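Local structure of copper-containing nitrite reductase (Hyphomicrobium denitrificans 1NES1, 6TFD) at residues 43-48 with 125-130. The protein probably reduces nitrite to nitric oxide with electrons from cytochrome c, using bound copper. Residues are numbered along the deposited sequence; the frame is centred on the assembly and turned at random.
Sequences MVYIGV and AGMQGV. With CU (copper (II) ion), chain F.
The side chains of Met127 and Tyr45 cross at about a right angle, with the methionine methyl over one face of the ring while its sulfur reaches on to copper. The CH-pi contact places Met127 CE 4.2 Å from the centroid of the Tyr45 ring, 14° off the normal; Met127 SD sits farther out above the same face, a Met-aromatic contact. A bend in the Met127 chain at chi3 (87°) parts the two roles, turning CE toward the tyrosine and Val44 O while SD bonds the copper ion at 2.6 Å. At the ring's rim, Tyr45 CE2 rests 3.8 Å from Met127 CB, and Gln128 N lies near the ring plane. Met43 flanks the ligand too: its chi1 (-165°) swings CG away from the backbone N and along Met127, 4.0 Å from Met127 SD, and its methyl CE meets Ala125 CB. The backbones are joined by one weak hydrogen bond, Met43 N to Ala125 O at 3.3 Å. Gly126, with positive phi, closes a Schellman motif just after a short helix, and a side chain there would collide with Met43 O. Tyr45 OH is anchored on Asp81 O, which fixes the ring's far end. Trimmed to alanine, position 45 would probably open a gap beside the Met127 methyl, leaving it freer to turn about the copper-bound sulfur and Asp81 O without its hydroxyl partner. His80, Cys117 and His122 complete this type 1 site of the cupredoxin domain; the Tyr45 face against the methyl and the Met43 chain beside the sulfur are consistent with packing that limits how the thioether can turn while the metal bond holds its sulfur.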
loop_
_atom_site.group_PDB
_atom_site.type_symbol
_atom_site.label_atom_id
_atom_site.label_comp_id
_atom_site.label_asym_id
_atom_site.label_seq_id
_atom_site.Cartn_x
_atom_site.Cartn_y
_atom_site.Cartn_z
ATOM N N MET A 43 -3.477 -18.219 16.311
ATOM C CA MET A 43 -2.251 -17.478 16.685
ATOM C C MET A 43 -1.101 -18.484 16.804
ATOM O O MET A 43 -1.185 -19.405 17.643
ATOM C CB MET A 43 -2.426 -16.748 18.011
ATOM C CG MET A 43 -1.362 -15.711 18.236
ATOM S SD MET A 43 -1.867 -14.557 19.528
ATOM C CE MET A 43 -2.201 -15.698 20.869
ATOM N N VAL A 44 -0.075 -18.314 15.971
ATOM C CA VAL A 44 0.977 -19.335 15.706
ATOM C C VAL A 44 2.354 -18.676 15.635
ATOM O O VAL A 44 2.456 -17.437 15.644
ATOM C CB VAL A 44 0.671 -20.088 14.405
ATOM C CG1 VAL A 44 -0.629 -20.851 14.521
ATOM C CG2 VAL A 44 0.656 -19.163 13.195
ATOM N N TYR A 45 3.381 -19.514 15.592
ATOM C CA TYR A 45 4.752 -19.152 15.168
ATOM C C TYR A 45 4.773 -19.385 13.663
ATOM O O TYR A 45 4.105 -20.348 13.239
ATOM C CB TYR A 45 5.760 -20.034 15.900
ATOM C CG TYR A 45 5.805 -19.908 17.400
ATOM C CD1 TYR A 45 6.464 -18.850 17.997
ATOM C CD2 TYR A 45 5.247 -20.863 18.230
ATOM C CE1 TYR A 45 6.567 -18.735 19.372
ATOM C CE2 TYR A 45 5.333 -20.759 19.614
ATOM C CZ TYR A 45 6.003 -19.694 20.190
ATOM O OH TYR A 45 6.123 -19.547 21.547
ATOM N N ILE A 46 5.458 -18.539 12.891
ATOM C CA ILE A 46 5.659 -18.715 11.418
ATOM C C ILE A 46 7.163 -18.729 11.147
ATOM O O ILE A 46 7.866 -17.753 11.531
ATOM C CB ILE A 46 4.939 -17.622 10.602
ATOM C CG1 ILE A 46 3.431 -17.619 10.864
ATOM C CG2 ILE A 46 5.208 -17.779 9.115
ATOM C CD1 ILE A 46 2.783 -16.247 10.805
ATOM N N GLY A 47 7.651 -19.789 10.512
ATOM C CA GLY A 47 9.073 -19.881 10.137
ATOM C C GLY A 47 9.477 -18.754 9.198
ATOM O O GLY A 47 8.682 -18.443 8.290
ATOM N N VAL A 48 10.677 -18.188 9.405
ATOM C CA VAL A 48 11.362 -17.193 8.515
ATOM C C VAL A 48 12.705 -17.753 7.996
ATOM O O VAL A 48 13.650 -17.904 8.799
ATOM C CB VAL A 48 11.603 -15.871 9.266
ATOM C CG1 VAL A 48 12.260 -14.834 8.372
ATOM C CG2 VAL A 48 10.337 -15.319 9.880
ATOM N N ALA A 125 -4.403 -21.164 22.168
ATOM C CA ALA A 125 -4.757 -20.420 20.929
ATOM C C ALA A 125 -3.945 -20.885 19.705
ATOM O O ALA A 125 -4.354 -20.473 18.591
ATOM C CB ALA A 125 -4.582 -18.942 21.142
ATOM N N GLY A 126 -2.835 -21.643 19.881
ATOM C CA GLY A 126 -2.113 -22.330 18.776
ATOM C C GLY A 126 -0.588 -22.194 18.767
ATOM O O GLY A 126 0.083 -22.865 17.928
ATOM N N MET A 127 -0.029 -21.375 19.652
ATOM C CA MET A 127 1.434 -21.135 19.716
ATOM C C MET A 127 2.102 -22.356 20.358
ATOM O O MET A 127 2.374 -22.345 21.584
ATOM C CB MET A 127 1.748 -19.847 20.483
ATOM C CG MET A 127 1.018 -18.665 19.900
ATOM S SD MET A 127 1.663 -17.077 20.455
ATOM C CE MET A 127 2.939 -16.887 19.210
ATOM N N GLN A 128 2.355 -23.377 19.542
ATOM C CA GLN A 128 3.079 -24.597 19.977
ATOM C C GLN A 128 3.599 -25.326 18.735
ATOM O O GLN A 128 2.816 -25.498 17.823
ATOM C CB GLN A 128 2.140 -25.484 20.806
ATOM C CG GLN A 128 2.671 -26.874 21.117
ATOM C CD GLN A 128 1.783 -27.609 22.096
ATOM O OE1 GLN A 128 1.658 -27.236 23.261
ATOM N NE2 GLN A 128 1.162 -28.678 21.635
ATOM N N GLY A 129 4.876 -25.716 18.718
ATOM C CA GLY A 129 5.471 -26.589 17.679
ATOM C C GLY A 129 6.366 -27.644 18.299
ATOM O O GLY A 129 6.446 -27.654 19.557
ATOM N N VAL A 130 7.039 -28.479 17.488
ATOM C CA VAL A 130 7.986 -29.492 18.052
ATOM C C VAL A 130 9.431 -29.187 17.603
ATOM O O VAL A 130 9.673 -28.855 16.420
ATOM C CB VAL A 130 7.532 -30.962 17.826
ATOM C CG1 VAL A 130 6.082 -31.069 17.366
ATOM C CG2 VAL A 130 8.438 -31.774 16.916
HETATM CU CU CU F . 2.219 -15.657 22.546
#